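Local atomic coordinates of putative short-chain dehydrogenase/reductase (Burkholderia xenovorans, PDB entry 5JY1), a protein that binds NAD as a member of the short-chain dehydrogenase/reductase family and probably reduces or oxidises a substrate, perhaps as a 3-oxoacyl-[acyl-carrier-protein] reductase. Residues A[145-157]-A[164-176]. Residues are numbered along the deposited sequence; the frame is centred on the assembly and turned at random. Where two conformers were deposited one is given.
Sequences RIVNFYSIDTETG and YNTAKAGIVGLTR. With NAD (nicotinamide-adenine-dinucleotide), chain E; ACT (acetate ion), chain H.
Strand 145-149 and helix 164-176 run nearly antiparallel, at 158° with axes 8.9 Å apart, and beyond N148 the chain draws closer to the helix, the CA atoms of T154 and N165 coming within 4.5 Å. The pair belongs to the Rossmann-type fold of short-chain dehydrogenases/reductases and carries the YxxxK motif, here Y164 and K168, with S151 on the segment facing it. K168 illustrates how one side chain serves both protein and cofactor: the bend at chi2 (-63°) brings NZ between F149 O and the ribose of NAD. NZ donates to F149 O at 2.9 Å, from above the carbonyl plane, and also to the ribose oxygen O3D. The CG of K168 lies over the centre of one face of the Y164 ring. At that ring's edge, in plane, stand S151 OG and NAD O2D, while Y164 OH lies 2.7 Å from O2D and very close to an oxygen of a bound acetate, probably from the crystallisation liquor; S151 CB comes within 3.3 Å of the same hydroxyl. A water lies between S151 OG and the acetate, and S151 OG accepts a capping bond from D153 N at the turn into helix 153-156, a bond that restrains the serine hydroxyl.

T154 CG2 lies only 3.4 Å from K168 CB, tighter than usual carbon contact. Further down the helix, V172 CG2 sits over one face of the Y150 ring in a CH-pi contact, 3.9 Å from its centroid, while Y150 OH donates to E155 OE2. Near the end of the strand, N148 OD1 accepts from N97 ND2 of the neighbouring strand 94-97. Its ND2 donates almost straight (176°) and in the amide plane to T175 OG1 at 3.0 Å, and that hydroxyl in turn donates to I171 O from above the carbonyl plane.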
ATOM      1  N   ARG A 145      -3.254 -23.199   7.941  1.00 14.13           N
ATOM      2  CA  ARG A 145      -2.634 -21.901   8.188  1.00 13.33           C
ATOM      3  C   ARG A 145      -1.261 -21.916   7.545  1.00 15.54           C
ATOM      4  O   ARG A 145      -0.421 -22.753   7.897  1.00 17.11           O
ATOM      5  CB  ARG A 145      -2.508 -21.605   9.690  1.00 12.14           C
ATOM      6  CG  ARG A 145      -3.826 -21.587  10.430  1.00 16.45           C
ATOM      7  CD  ARG A 145      -4.565 -20.275  10.168  1.00 17.45           C
ATOM      8  NE  ARG A 145      -5.768 -20.126  10.978  1.00 16.95           N
ATOM      9  CZ  ARG A 145      -6.971 -20.600  10.662  1.00 17.17           C
ATOM     10  NH1 ARG A 145      -7.165 -21.281   9.536  1.00 19.10           N
ATOM     11  NH2 ARG A 145      -7.991 -20.385  11.492  1.00 21.63           N
ATOM     12  N   ILE A 146      -1.029 -21.008   6.597  1.00 13.98           N
ATOM     13  CA  ILE A 146       0.276 -20.869   5.964  1.00 12.31           C
ATOM     14  C   ILE A 146       0.816 -19.490   6.312  1.00 12.59           C
ATOM     15  O   ILE A 146       0.123 -18.483   6.121  1.00 12.94           O
ATOM     16  CB  ILE A 146       0.191 -21.072   4.440  1.00 13.36           C
ATOM     17  CG1 ILE A 146      -0.298 -22.501   4.151  1.00 13.28           C
ATOM     18  CG2 ILE A 146       1.552 -20.810   3.775  1.00 14.10           C
ATOM     19  CD1 ILE A 146      -0.562 -22.800   2.670  1.00 14.18           C
ATOM     20  N   VAL A 147       2.038 -19.450   6.841  1.00 11.65           N
ATOM     21  CA  VAL A 147       2.700 -18.206   7.244  1.00 13.65           C
ATOM     22  C   VAL A 147       3.967 -18.087   6.413  1.00 15.56           C
ATOM     23  O   VAL A 147       4.910 -18.869   6.599  1.00 14.94           O
ATOM     24  CB  VAL A 147       3.048 -18.194   8.743  1.00 12.70           C
ATOM     25  CG1 VAL A 147       3.587 -16.820   9.166  1.00 15.75           C
ATOM     26  CG2 VAL A 147       1.853 -18.607   9.612  1.00 13.04           C
ATOM     27  N   ASN A 148       4.006 -17.110   5.508  1.00 15.20           N
ATOM     28  CA  ASN A 148       5.198 -16.851   4.716  1.00 14.40           C
ATOM     29  C   ASN A 148       5.944 -15.654   5.291  1.00 19.13           C
ATOM     30  O   ASN A 148       5.383 -14.845   6.027  1.00 20.99           O
ATOM     31  CB  ASN A 148       4.833 -16.599   3.250  1.00 11.56           C
ATOM     32  CG  ASN A 148       4.259 -17.828   2.590  1.00 16.66           C
ATOM     33  OD1 ASN A 148       4.616 -18.950   2.953  1.00 15.88           O
ATOM     34  ND2 ASN A 148       3.361 -17.634   1.624  1.00 15.22           N
ATOM     35  N   PHE A 149       7.234 -15.563   4.983  1.00 20.24           N
ATOM     36  CA  PHE A 149       8.070 -14.472   5.466  0.74 19.47           C
ATOM     37  C   PHE A 149       8.622 -13.687   4.288  1.00 22.71           C
ATOM     38  O   PHE A 149       9.240 -14.260   3.388  1.00 20.94           O
ATOM     39  CB  PHE A 149       9.212 -14.989   6.343  0.74 19.29           C
ATOM     40  CG  PHE A 149       8.794 -15.287   7.755  0.74 20.23           C
ATOM     41  CD1 PHE A 149       8.799 -14.293   8.712  0.74 21.66           C
ATOM     42  CD2 PHE A 149       8.371 -16.550   8.115  0.74 21.22           C
ATOM     43  CE1 PHE A 149       8.406 -14.552  10.017  0.74 25.18           C
ATOM     44  CE2 PHE A 149       7.983 -16.820   9.420  0.74 23.92           C
ATOM     45  CZ  PHE A 149       8.001 -15.820  10.372  0.74 26.69           C
ATOM     46  N   TYR A 150       8.391 -12.378   4.290  1.00 16.57           N
ATOM     47  CA  TYR A 150       9.025 -11.530   3.292  1.00 17.08           C
ATOM     48  C   TYR A 150       9.861 -10.515   4.065  1.00 18.54           C
ATOM     49  O   TYR A 150      10.331 -10.830   5.167  1.00 17.89           O
ATOM     50  CB  TYR A 150       7.989 -10.918   2.329  1.00 15.58           C
ATOM     51  CG  TYR A 150       7.175  -9.737   2.825  1.00 16.79           C
ATOM     52  CD1 TYR A 150       6.223  -9.886   3.827  1.00 14.92           C
ATOM     53  CD2 TYR A 150       7.325  -8.480   2.242  1.00 18.82           C
ATOM     54  CE1 TYR A 150       5.465  -8.798   4.263  1.00 16.97           C
ATOM     55  CE2 TYR A 150       6.586  -7.402   2.661  1.00 19.54           C
ATOM     56  CZ  TYR A 150       5.661  -7.560   3.670  1.00 18.92           C
ATOM     57  OH  TYR A 150       4.935  -6.476   4.078  1.00 18.62           O
ATOM     58  N   SER A 151      10.088  -9.322   3.524  1.00 17.13           N
ATOM     59  CA  SER A 151      10.997  -8.401   4.182  1.00 17.02           C
ATOM     60  C   SER A 151      10.630  -6.964   3.853  1.00 17.70           C
ATOM     61  O   SER A 151      10.176  -6.653   2.746  1.00 17.46           O
ATOM     62  CB  SER A 151      12.455  -8.663   3.778  1.00 16.61           C
ATOM     63  OG  SER A 151      13.319  -7.688   4.354  1.00 17.53           O
ATOM     64  N   ILE A 152      10.864  -6.084   4.829  1.00 15.83           N
ATOM     65  CA  ILE A 152      10.770  -4.645   4.604  1.00 14.92           C
ATOM     66  C   ILE A 152      11.690  -4.199   3.472  1.00 18.26           C
ATOM     67  O   ILE A 152      11.426  -3.176   2.828  1.00 14.75           O
ATOM     68  CB  ILE A 152      11.079  -3.894   5.921  1.00 16.46           C
ATOM     69  CG1 ILE A 152      10.814  -2.397   5.779  1.00 19.64           C
ATOM     70  CG2 ILE A 152      12.528  -4.102   6.330  1.00 17.49           C
ATOM     71  CD1 ILE A 152      10.966  -1.648   7.073  1.00 20.70           C
ATOM     72  N   ASP A 153      12.762  -4.958   3.200  1.00 17.31           N
ATOM     73  CA  ASP A 153      13.655  -4.617   2.091  1.00 14.23           C
ATOM     74  C   ASP A 153      12.927  -4.602   0.751  1.00 14.50           C
ATOM     75  O   ASP A 153      13.344  -3.880  -0.168  1.00 15.44           O
ATOM     76  CB  ASP A 153      14.824  -5.606   2.022  1.00 17.00           C
ATOM     77  CG  ASP A 153      15.851  -5.404   3.131  1.00 19.70           C
ATOM     78  OD1 ASP A 153      15.744  -4.445   3.936  1.00 20.01           O
ATOM     79  OD2 ASP A 153      16.801  -6.212   3.167  1.00 21.84           O
ATOM     80  N   THR A 154      11.865  -5.410   0.600  1.00 16.27           N
ATOM     81  CA  THR A 154      11.105  -5.415  -0.651  1.00 18.11           C
ATOM     82  C   THR A 154      10.356  -4.118  -0.863  1.00 17.61           C
ATOM     83  O   THR A 154       9.948  -3.831  -1.994  1.00 17.03           O
ATOM     84  CB  THR A 154      10.068  -6.543  -0.694  1.00 16.57           C
ATOM     85  OG1 THR A 154       9.020  -6.266   0.252  1.00 19.44           O
ATOM     86  CG2 THR A 154      10.697  -7.866  -0.360  1.00 18.56           C
ATOM     87  N   GLU A 155      10.124  -3.362   0.207  1.00 12.41           N
ATOM     88  CA  GLU A 155       9.374  -2.122   0.149  1.00 12.77           C
ATOM     89  C   GLU A 155      10.272  -0.895   0.092  1.00 15.79           C
ATOM     90  O   GLU A 155       9.878   0.127  -0.487  1.00 15.93           O
ATOM     91  CB  GLU A 155       8.430  -2.046   1.363  1.00 14.23           C
ATOM     92  CG  GLU A 155       7.327  -3.097   1.274  1.00 15.73           C
ATOM     93  CD  GLU A 155       6.738  -3.526   2.607  1.00 21.01           C
ATOM     94  OE1 GLU A 155       7.354  -3.266   3.663  1.00 18.47           O
ATOM     95  OE2 GLU A 155       5.659  -4.167   2.584  1.00 17.51           O
ATOM     96  N   THR A 156      11.473  -0.972   0.664  1.00 14.12           N
ATOM     97  CA  THR A 156      12.428   0.124   0.553  1.00 13.22           C
ATOM     98  C   THR A 156      13.358  -0.036  -0.637  1.00 13.53           C
ATOM     99  O   THR A 156      14.113   0.896  -0.936  1.00 16.19           O
ATOM    100  CB  THR A 156      13.286   0.255   1.821  1.00 16.80           C
ATOM    101  OG1 THR A 156      14.134  -0.898   1.951  1.00 16.87           O
ATOM    102  CG2 THR A 156      12.419   0.362   3.066  1.00 15.04           C
ATOM    103  N   GLY A 157      13.338  -1.194  -1.306  1.00 13.84           N
ATOM    104  CA  GLY A 157      14.325  -1.482  -2.334  1.00 14.46           C
ATOM    105  C   GLY A 157      15.732  -1.434  -1.773  1.00 16.15           C
ATOM    106  O   GLY A 157      16.614  -0.793  -2.346  1.00 17.21           O
ATOM    107  N   TYR A 164      17.362 -10.695  -3.347  1.00 14.84           N
ATOM    108  CA  TYR A 164      16.493 -10.962  -2.210  1.00 16.26           C
ATOM    109  C   TYR A 164      15.186 -10.181  -2.313  1.00 15.09           C
ATOM    110  O   TYR A 164      14.094 -10.740  -2.136  1.00 14.93           O
ATOM    111  CB  TYR A 164      17.269 -10.601  -0.947  1.00 18.99           C
ATOM    112  CG  TYR A 164      16.554 -10.728   0.361  1.00 24.82           C
ATOM    113  CD1 TYR A 164      16.470 -11.951   1.008  1.00 26.85           C
ATOM    114  CD2 TYR A 164      16.015  -9.612   0.987  1.00 28.33           C
ATOM    115  CE1 TYR A 164      15.835 -12.069   2.225  1.00 30.24           C
ATOM    116  CE2 TYR A 164      15.384  -9.718   2.207  1.00 30.42           C
ATOM    117  CZ  TYR A 164      15.298 -10.948   2.819  1.00 35.78           C
ATOM    118  OH  TYR A 164      14.672 -11.069   4.035  1.00 39.35           O
ATOM    119  N   ASN A 165      15.282  -8.884  -2.629  1.00 13.65           N
ATOM    120  CA  ASN A 165      14.092  -8.038  -2.722  1.00 12.91           C
ATOM    121  C   ASN A 165      13.136  -8.543  -3.791  1.00 17.46           C
ATOM    122  O   ASN A 165      11.913  -8.509  -3.612  1.00 15.54           O
ATOM    123  CB  ASN A 165      14.481  -6.587  -3.033  1.00 13.45           C
ATOM    124  CG  ASN A 165      15.421  -5.984  -2.011  1.00 13.87           C
ATOM    125  OD1 ASN A 165      15.518  -6.449  -0.865  1.00 16.13           O
ATOM    126  ND2 ASN A 165      16.127  -4.929  -2.417  1.00 14.39           N
ATOM    127  N   THR A 166      13.683  -9.003  -4.918  1.00 14.53           N
ATOM    128  CA  THR A 166      12.868  -9.538  -6.003  1.00 13.82           C
ATOM    129  C   THR A 166      12.163 -10.822  -5.581  1.00 18.09           C
ATOM    130  O   THR A 166      10.949 -10.966  -5.764  1.00 14.76           O
ATOM    131  CB  THR A 166      13.761  -9.776  -7.216  1.00 16.34           C
ATOM    132  OG1 THR A 166      14.292  -8.515  -7.648  1.00 16.73           O
ATOM    133  CG2 THR A 166      12.983 -10.426  -8.355  1.00 15.21           C
ATOM    134  N   ALA A 167      12.911 -11.764  -5.004  1.00 12.86           N
ATOM    135  CA  ALA A 167      12.321 -13.049  -4.630  1.00 16.83           C
ATOM    136  C   ALA A 167      11.281 -12.883  -3.528  1.00 16.59           C
ATOM    137  O   ALA A 167      10.198 -13.480  -3.594  1.00 14.88           O
ATOM    138  CB  ALA A 167      13.414 -14.022  -4.191  1.00 16.28           C
ATOM    139  N   LYS A 168      11.580 -12.061  -2.518  1.00 14.26           N
ATOM    140  CA  LYS A 168      10.632 -11.875  -1.420  1.00 16.39           C
ATOM    141  C   LYS A 168       9.399 -11.090  -1.864  1.00 15.96           C
ATOM    142  O   LYS A 168       8.303 -11.302  -1.328  1.00 14.32           O
ATOM    143  CB  LYS A 168      11.323 -11.190  -0.236  1.00 15.46           C
ATOM    144  CG  LYS A 168      12.388 -12.039   0.482  1.00 20.79           C
ATOM    145  CD  LYS A 168      11.780 -13.280   1.124  1.00 23.87           C
ATOM    146  CE  LYS A 168      12.693 -13.835   2.217  1.00 27.25           C
ATOM    147  NZ  LYS A 168      12.035 -14.950   2.972  1.00 30.16           N
ATOM    148  N   ALA A 169       9.539 -10.203  -2.854  1.00 14.13           N
ATOM    149  CA  ALA A 169       8.352  -9.593  -3.443  1.00 13.50           C
ATOM    150  C   ALA A 169       7.478 -10.647  -4.118  1.00 15.17           C
ATOM    151  O   ALA A 169       6.246 -10.622  -3.984  1.00 14.44           O
ATOM    152  CB  ALA A 169       8.757  -8.503  -4.442  1.00 13.84           C
ATOM    153  N   GLY A 170       8.097 -11.584  -4.843  1.00 14.09           N
ATOM    154  CA  GLY A 170       7.339 -12.694  -5.405  1.00 13.63           C
ATOM    155  C   GLY A 170       6.555 -13.464  -4.355  1.00 17.05           C
ATOM    156  O   GLY A 170       5.422 -13.895  -4.602  1.00 13.03           O
ATOM    157  N   ILE A 171       7.140 -13.631  -3.165  1.00 13.75           N
ATOM    158  CA  ILE A 171       6.457 -14.326  -2.070  0.52 14.91           C
ATOM    159  C   ILE A 171       5.133 -13.646  -1.744  1.00 15.45           C
ATOM    160  O   ILE A 171       4.129 -14.306  -1.452  1.00 14.09           O
ATOM    161  CB  ILE A 171       7.369 -14.391  -0.829  0.52 16.08           C
ATOM    162  CG1 ILE A 171       8.591 -15.265  -1.098  0.52 16.83           C
ATOM    163  CG2 ILE A 171       6.594 -14.909   0.382  0.52 17.36           C
ATOM    164  CD1 ILE A 171       8.265 -16.731  -1.196  0.52 16.94           C
ATOM    165  N   VAL A 172       5.109 -12.310  -1.770  1.00 14.99           N
ATOM    166  CA  VAL A 172       3.868 -11.594  -1.482  1.00 12.75           C
ATOM    167  C   VAL A 172       2.810 -11.890  -2.540  1.00 14.69           C
ATOM    168  O   VAL A 172       1.636 -12.117  -2.217  1.00 11.63           O
ATOM    169  CB  VAL A 172       4.133 -10.082  -1.350  1.00 15.21           C
ATOM    170  CG1 VAL A 172       2.820  -9.332  -1.155  1.00 14.48           C
ATOM    171  CG2 VAL A 172       5.086  -9.807  -0.193  1.00 17.12           C
ATOM    172  N   GLY A 173       3.201 -11.898  -3.817  1.00 13.54           N
ATOM    173  CA  GLY A 173       2.243 -12.235  -4.857  1.00 13.17           C
ATOM    174  C   GLY A 173       1.705 -13.647  -4.711  1.00 12.72           C
ATOM    175  O   GLY A 173       0.512 -13.891  -4.906  1.00 12.57           O
ATOM    176  N   LEU A 174       2.581 -14.593  -4.350  1.00 12.02           N
ATOM    177  CA  LEU A 174       2.156 -15.977  -4.153  1.00 12.66           C
ATOM    178  C   LEU A 174       1.229 -16.097  -2.947  1.00 13.70           C
ATOM    179  O   LEU A 174       0.232 -16.831  -2.993  1.00 12.60           O
ATOM    180  CB  LEU A 174       3.389 -16.864  -3.990  1.00 11.69           C
ATOM    181  CG  LEU A 174       3.150 -18.354  -3.722  1.00 11.21           C
ATOM    182  CD1 LEU A 174       2.257 -18.960  -4.807  1.00 15.52           C
ATOM    183  CD2 LEU A 174       4.491 -19.083  -3.635  1.00 13.74           C
ATOM    184  N   THR A 175       1.538 -15.361  -1.872  1.00 13.32           N
ATOM    185  CA  THR A 175       0.699 -15.345  -0.677  1.00 12.05           C
ATOM    186  C   THR A 175      -0.717 -14.884  -1.004  1.00 11.85           C
ATOM    187  O   THR A 175      -1.705 -15.525  -0.629  1.00 12.77           O
ATOM    188  CB  THR A 175       1.328 -14.417   0.370  1.00 12.31           C
ATOM    189  OG1 THR A 175       2.626 -14.909   0.731  1.00 13.78           O
ATOM    190  CG2 THR A 175       0.436 -14.309   1.624  1.00 11.77           C
ATOM    191  N   ARG A 176      -0.834 -13.756  -1.706  1.00  9.83           N
ATOM    192  CA  ARG A 176      -2.156 -13.265  -2.074  1.00 11.64           C
ATOM    193  C   ARG A 176      -2.899 -14.247  -2.978  1.00 13.19           C
ATOM    194  O   ARG A 176      -4.116 -14.411  -2.842  1.00 12.88           O
ATOM    195  CB  ARG A 176      -2.026 -11.896  -2.748  1.00 11.58           C
ATOM    196  CG  ARG A 176      -1.424 -10.839  -1.826  1.00 14.48           C
ATOM    197  CD  ARG A 176      -1.221  -9.543  -2.593  1.00 16.05           C
ATOM    198  NE  ARG A 176      -0.673  -8.470  -1.761  1.00 14.99           N
ATOM    199  CZ  ARG A 176       0.092  -7.495  -2.243  1.00 18.78           C
ATOM    200  NH1 ARG A 176       0.404  -7.472  -3.538  1.00 19.68           N
ATOM    201  NH2 ARG A 176       0.561  -6.554  -1.433  1.00 20.14           N
TER
HETATM  202  PA  NAD E 301      18.853 -17.260   9.740  0.84 24.54           P
HETATM  203  O1A NAD E 301      19.975 -17.078   8.764  0.84 26.92           O
HETATM  204  O2A NAD E 301      19.219 -16.876  11.166  0.84 30.02           O
HETATM  205  O5B NAD E 301      18.286 -18.831   9.713  0.84 21.58           O
HETATM  206  C5B NAD E 301      18.122 -19.403   8.463  0.84 20.55           C
HETATM  207  C4B NAD E 301      17.771 -20.933   8.668  0.84 21.09           C
HETATM  208  O4B NAD E 301      17.500 -21.446   7.516  0.84 20.86           O
HETATM  209  C3B NAD E 301      19.056 -21.668   9.185  0.84 27.25           C
HETATM  210  O3B NAD E 301      18.734 -22.490  10.265  0.84 25.20           O
HETATM  211  C2B NAD E 301      19.500 -22.462   7.981  0.84 31.24           C
HETATM  212  O2B NAD E 301      20.350 -23.641   8.389  0.84 27.98           O
HETATM  213  C1B NAD E 301      18.346 -22.813   7.446  0.84 25.99           C
HETATM  214  N9A NAD E 301      18.503 -23.192   6.053  0.84 20.98           N
HETATM  215  C8A NAD E 301      19.319 -22.615   5.168  0.84 23.64           C
HETATM  216  N7A NAD E 301      19.181 -23.244   4.019  0.84 25.49           N
HETATM  217  C5A NAD E 301      18.279 -24.214   4.188  0.84 21.22           C
HETATM  218  C6A NAD E 301      17.783 -25.166   3.295  0.84 19.96           C
HETATM  219  N6A NAD E 301      17.995 -25.491   1.892  0.84 22.79           N
HETATM  220  N1A NAD E 301      16.880 -26.036   3.704  0.84 19.48           N
HETATM  221  C2A NAD E 301      16.438 -26.000   5.005  0.84 18.91           C
HETATM  222  N3A NAD E 301      16.920 -25.087   5.882  0.84 19.70           N
HETATM  223  C4A NAD E 301      17.854 -24.183   5.446  0.84 20.19           C
HETATM  224  O3  NAD E 301      17.578 -16.355   9.211  0.84 24.44           O
HETATM  225  PN  NAD E 301      16.657 -15.298  10.046  0.84 27.36           P
HETATM  226  O1N NAD E 301      17.435 -14.007  10.239  0.84 27.40           O
HETATM  227  O2N NAD E 301      16.196 -15.828  11.416  0.84 26.55           O
HETATM  228  O5D NAD E 301      15.359 -14.956   9.075  0.84 26.66           O
HETATM  229  C5D NAD E 301      14.326 -15.930   8.939  0.84 25.32           C
HETATM  230  C4D NAD E 301      13.251 -15.427   7.921  0.84 24.73           C
HETATM  231  O4D NAD E 301      12.906 -14.170   8.195  0.84 23.27           O
HETATM  232  C3D NAD E 301      13.872 -15.400   6.520  0.84 27.44           C
HETATM  233  O3D NAD E 301      12.965 -15.732   5.581  0.84 24.96           O
HETATM  234  C2D NAD E 301      14.297 -13.921   6.358  0.84 28.03           C
HETATM  235  O2D NAD E 301      14.436 -13.653   4.901  0.84 26.87           O
HETATM  236  C1D NAD E 301      13.314 -13.259   6.931  0.84 26.40           C
HETATM  237  N1N NAD E 301      13.723 -11.953   7.422  0.84 28.64           N
HETATM  238  C2N NAD E 301      14.435 -11.831   8.574  0.84 22.78           C
HETATM  239  C3N NAD E 301      14.831 -10.576   9.043  0.84 22.74           C
HETATM  240  C7N NAD E 301      15.626 -10.429  10.319  0.84 23.83           C
HETATM  241  O7N NAD E 301      15.806  -9.328  10.816  0.84 26.17           O
HETATM  242  N7N NAD E 301      16.174 -11.566  10.949  0.84 25.62           N
HETATM  243  C4N NAD E 301      14.495  -9.454   8.329  0.84 24.35           C
HETATM  244  C5N NAD E 301      13.782  -9.569   7.188  0.84 29.73           C
HETATM  245  C6N NAD E 301      13.385 -10.832   6.726  0.84 30.72           C
HETATM  246  C   ACT H 304      17.323 -11.312   6.328  1.00 50.44           C
HETATM  247  O   ACT H 304      17.572 -10.093   6.240  1.00 49.92           O
HETATM  248  OXT ACT H 304      16.534 -11.767   5.473  1.00 48.74           O
HETATM  249  CH3 ACT H 304      17.934 -12.173   7.394  1.00 46.09           C
HETATM  250  O   HOH W   1      15.966  -8.019   5.065  1.00 42.49           O